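Side-chain contacts in prophage Pfl 6 Cro (Pseudomonas fluorescens, PDB 2PIJ), which probably binds operator DNA through a helix-turn-helix as a phage-type Cro repressor and regulates transcription of its prophage: residues B[3-6]-B[7-10]; B[31-35]-B[36-40]. All blocks are in the same frame, centred on the assembly; numbering follows the deposited sequence.

Contact 1 joins strand 2-5 to helix 6-12. Contact 2 joins helix 27-35, through a short loop, to strand 40-44. They follow in series along the chain, with helix 16-23 between them. Their centres lie about 11 Å apart. Both strands belong to the same antiparallel sheet, where they are neighbours. Leu6 N lies 2.9 Å from Ile40 O, probably hydrogen-bonded. The side chain of Leu6 also packs on Met33 and Val34, and Leu10 packs on Val34. The two contacts thus mark both joins between the helices and the sheet of this mixed Cro fold. Contact 2 also meets the second subunit.

Contact 1 (B[3-6]-B[7-10]); sequences KIPL and SKYL. With SO4 (sulfate ion), chain G; SO4 (sulfate ion), chain F; SO4 (sulfate ion), chain C.
Tyr9 N donates to Pro5 O at 2.9 Å, the first of two bonds that close a helix start. Strand 2-5 passes directly into helix 6-12 here, with Pro5 at the N-cap position. The Tyr9 bond is nearly straight, 170° at the hydrogen. The second bond runs from Leu10 N to Leu6 O, also 2.9 Å. Three sulfate ions, probably from the crystallisation liquor, accept hydrogen bonds from the two lysines. Lys8 NZ gives a hydrogen bond of 2.6 Å to O4 of sulfate G. It also forms a salt bridge with Glu12, so two anions share this ammonium group. Lys3 binds two further sulfates. Its backbone N donates to O3 of sulfate F, and its extended side chain reaches O1 of sulfate C through NZ.

The side-chain packing between strand end and helix is mainly apolar. CG2 of Ile4 sits against the backbone and CB of Tyr9, with CG2 to Tyr9 CB at 3.6 Å. The two side chains cross at about a right angle. The Tyr9 ring leads off from there, and Tyr9 also packs on Leu19 of helix 16-23. Lys8 contributes its aliphatic part: CD rests 4.0 Å from Ile4 CG2 and 4.2 Å from Pro5 CD. CG of Lys8 stands opposite its own backbone N (chi1 -176°), which carries the chain back past the strand end. The bend comes at the last torsion and turns NZ to sulfate G. Leu6 is buried and also touches Leu19, Met33 and Ile40, so it ties the helices to the sheet. One turn on, Leu10 meets it branch to branch, Leu6 CD1 lying 3.9 Å from Leu10 CD1.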
# COMPACT_ATOMS: atom_id res chain seq x y z
N LYS B 3 -8.45 -9.09 -3.96
CA LYS B 3 -7.79 -7.83 -4.17
C LYS B 3 -7.41 -7.62 -5.64
O LYS B 3 -6.86 -8.51 -6.27
CB LYS B 3 -6.57 -7.66 -3.26
CG LYS B 3 -6.81 -7.99 -1.78
CD LYS B 3 -5.53 -7.79 -1.04
CE LYS B 3 -5.39 -8.66 0.16
NZ LYS B 3 -4.21 -8.19 0.91
N ILE B 4 -7.60 -6.41 -6.12
CA ILE B 4 -7.74 -6.13 -7.53
C ILE B 4 -7.30 -4.67 -7.80
O ILE B 4 -7.74 -3.71 -7.12
CB ILE B 4 -9.26 -6.42 -7.96
CG1 ILE B 4 -9.42 -7.88 -8.37
CG2 ILE B 4 -9.70 -5.61 -9.13
CD1 ILE B 4 -10.12 -8.77 -7.35
N PRO B 5 -6.39 -4.50 -8.78
CA PRO B 5 -6.06 -3.13 -9.12
C PRO B 5 -7.29 -2.34 -9.63
O PRO B 5 -8.23 -2.92 -10.20
CB PRO B 5 -5.05 -3.27 -10.25
CG PRO B 5 -4.81 -4.76 -10.43
CD PRO B 5 -5.75 -5.52 -9.63
N LEU B 6 -7.29 -1.04 -9.38
CA LEU B 6 -8.40 -0.14 -9.66
C LEU B 6 -8.93 -0.20 -11.07
O LEU B 6 -10.17 -0.34 -11.26
CB LEU B 6 -8.04 1.33 -9.30
CG LEU B 6 -9.11 2.40 -9.63
CD1 LEU B 6 -10.44 2.11 -8.87
CD2 LEU B 6 -8.60 3.77 -9.25
N SER B 7 -8.03 -0.07 -12.04
CA SER B 7 -8.47 -0.06 -13.46
C SER B 7 -9.10 -1.37 -13.86
O SER B 7 -10.15 -1.34 -14.43
CB SER B 7 -7.41 0.38 -14.46
OG SER B 7 -7.24 1.79 -14.35
N LYS B 8 -8.53 -2.49 -13.44
CA LYS B 8 -9.17 -3.81 -13.69
C LYS B 8 -10.55 -3.86 -13.03
O LYS B 8 -11.52 -4.31 -13.64
CB LYS B 8 -8.31 -4.93 -13.10
CG LYS B 8 -8.86 -6.32 -13.40
CD LYS B 8 -8.20 -7.36 -12.45
CE LYS B 8 -8.72 -8.80 -12.87
NZ LYS B 8 -8.65 -8.99 -14.30
N TYR B 9 -10.64 -3.44 -11.77
CA TYR B 9 -11.95 -3.39 -11.11
C TYR B 9 -12.98 -2.63 -11.97
O TYR B 9 -14.08 -3.13 -12.20
CB TYR B 9 -11.88 -2.84 -9.65
CG TYR B 9 -13.25 -2.71 -9.02
CD1 TYR B 9 -13.77 -3.76 -8.28
CD2 TYR B 9 -14.02 -1.53 -9.15
CE1 TYR B 9 -15.02 -3.66 -7.69
CE2 TYR B 9 -15.29 -1.43 -8.58
CZ TYR B 9 -15.77 -2.50 -7.84
OH TYR B 9 -17.00 -2.47 -7.27
N LEU B 10 -12.66 -1.39 -12.37
CA LEU B 10 -13.58 -0.57 -13.16
C LEU B 10 -13.89 -1.14 -14.57
O LEU B 10 -15.02 -1.11 -15.03
CB LEU B 10 -13.01 0.85 -13.27
CG LEU B 10 -12.99 1.64 -11.98
CD1 LEU B 10 -12.22 2.91 -12.22
CD2 LEU B 10 -14.42 1.93 -11.44
S SO4 G . -5.64 -9.26 -15.80
O1 SO4 G . -6.50 -8.69 -16.84
O2 SO4 G . -4.50 -9.94 -16.43
O3 SO4 G . -5.15 -8.17 -14.95
O4 SO4 G . -6.43 -10.19 -14.97
S SO4 F . -6.84 -12.97 -5.12
O1 SO4 F . -7.77 -13.89 -4.42
O2 SO4 F . -7.24 -12.88 -6.54
O3 SO4 F . -6.88 -11.62 -4.53
O4 SO4 F . -5.45 -13.44 -5.00
S SO4 C . -0.51 -9.40 -1.00
O1 SO4 C . -1.87 -9.77 -0.61
O2 SO4 C . -0.50 -8.62 -2.24
O3 SO4 C . 0.06 -8.56 0.06
O4 SO4 C . 0.30 -10.60 -1.22

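Contact 2 (B[31-35]-B[36-40]); sequences SQMVR and AGRSI
Gln32 OE1 accepts a short hydrogen bond from Arg38 NH1, at 2.6 Å, across a Schellman motif that ends helix 27-35. The oxygen lies near the guanidinium plane, at its edge. The amide is turned, its plane 50° from that of the guanidinium. The bond is bent at the hydrogen, 144°. Gln32 CG is anti to the backbone N, and the chain then bends at chi2 (-73°), which turns the amide toward Arg38. CG of Met33 lies over one guanidinium face, offset toward the rim and 3.8 Å from Arg38 NH1. Met33 is deposited as selenomethionine. The nitrogen of the Gln32 amide also meets the loop, with NE2 3.5 Å from Ala36 CB.

Backbone bonds hold these groups in place. Ala36 N donates to Gln32 O, four residues back. Arg38 N then donates to Met33 O at 3.2 Å. Gly37 N makes a weak bond to Val34 O. Gly37 lies between the donors Ala36 and Arg38 and takes positive phi, which turns the chain out of the helix. Arg38 is thereby set beside the last turn.

Further out, Arg38 NE forms a salt bridge with Glu54 of strand 50-58. The guanidinium is thus gripped from both the helix and the sheet, which should limit its rotation. Ile58 of the second subunit packs on Met33, Arg38 and Ile40, so the helix end also joins the dimer contact. Met33 and Ile40 cross at about a right angle: CB of Met33 is 3.9 Å from Ile40 CG1, and SE of Met33 is 4.0 Å from Ile40 CD1.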
# COMPACT_ATOMS: atom_id res chain seq x y z
N SER B 31 -12.13 9.43 -10.28
CA SER B 31 -11.71 10.00 -11.53
C SER B 31 -10.25 10.45 -11.45
O SER B 31 -9.44 10.06 -12.30
CB SER B 31 -12.59 11.18 -11.90
OG SER B 31 -13.78 10.72 -12.48
N GLN B 32 -9.92 11.24 -10.43
CA GLN B 32 -8.55 11.71 -10.24
C GLN B 32 -7.51 10.55 -10.13
O GLN B 32 -6.40 10.66 -10.67
CB GLN B 32 -8.46 12.67 -9.05
CG GLN B 32 -7.14 13.44 -8.94
CD GLN B 32 -5.96 12.55 -8.46
OE1 GLN B 32 -6.16 11.60 -7.71
NE2 GLN B 32 -4.73 12.88 -8.91
N MSE B 33 -7.86 9.47 -9.43
CA MSE B 33 -6.94 8.32 -9.26
C MSE B 33 -6.69 7.62 -10.60
O MSE B 33 -5.54 7.32 -10.94
CB MSE B 33 -7.47 7.36 -8.22
CG MSE B 33 -7.51 7.99 -6.85
SE MSE B 33 -8.65 6.94 -5.67
CE MSE B 33 -9.85 6.23 -7.06
N VAL B 34 -7.75 7.46 -11.39
CA VAL B 34 -7.61 6.92 -12.73
C VAL B 34 -6.72 7.78 -13.65
O VAL B 34 -5.86 7.23 -14.37
CB VAL B 34 -8.97 6.54 -13.39
CG1 VAL B 34 -8.73 5.90 -14.80
CG2 VAL B 34 -9.72 5.52 -12.52
N ARG B 35 -6.90 9.09 -13.63
CA ARG B 35 -6.17 10.02 -14.51
C ARG B 35 -4.68 10.01 -14.24
O ARG B 35 -3.86 9.93 -15.17
CB ARG B 35 -6.66 11.46 -14.35
CG ARG B 35 -7.79 11.81 -15.27
CD ARG B 35 -8.04 13.35 -15.33
NE ARG B 35 -7.78 14.07 -14.08
CZ ARG B 35 -8.57 14.10 -13.00
NH1 ARG B 35 -9.73 13.44 -12.97
NH2 ARG B 35 -8.20 14.79 -11.94
N ALA B 36 -4.34 10.11 -12.96
CA ALA B 36 -2.94 10.18 -12.52
C ALA B 36 -2.23 8.83 -12.43
O ALA B 36 -1.09 8.78 -11.97
CB ALA B 36 -2.86 10.92 -11.19
N GLY B 37 -2.89 7.74 -12.83
CA GLY B 37 -2.30 6.39 -12.76
C GLY B 37 -1.76 6.04 -11.37
O GLY B 37 -0.66 5.48 -11.23
N ARG B 38 -2.51 6.41 -10.35
CA ARG B 38 -2.10 6.11 -9.01
C ARG B 38 -2.19 4.61 -8.73
O ARG B 38 -3.07 3.93 -9.30
CB ARG B 38 -2.90 6.95 -8.01
CG ARG B 38 -2.52 8.45 -8.09
CD ARG B 38 -3.56 9.34 -7.35
NE ARG B 38 -3.68 8.99 -5.93
CZ ARG B 38 -4.47 9.60 -5.06
NH1 ARG B 38 -5.22 10.65 -5.43
NH2 ARG B 38 -4.49 9.20 -3.79
N SER B 39 -1.30 4.07 -7.91
CA SER B 39 -1.33 2.62 -7.65
C SER B 39 -2.40 2.26 -6.61
O SER B 39 -2.10 2.02 -5.44
CB SER B 39 0.05 1.99 -7.31
OG SER B 39 0.75 1.58 -8.51
N ILE B 40 -3.65 2.18 -7.05
CA ILE B 40 -4.74 1.92 -6.12
C ILE B 40 -5.20 0.47 -6.24
O ILE B 40 -5.44 -0.05 -7.36
CB ILE B 40 -5.95 2.93 -6.39
CG1 ILE B 40 -5.54 4.45 -6.41
CG2 ILE B 40 -7.12 2.60 -5.45
CD1 ILE B 40 -5.16 5.09 -5.10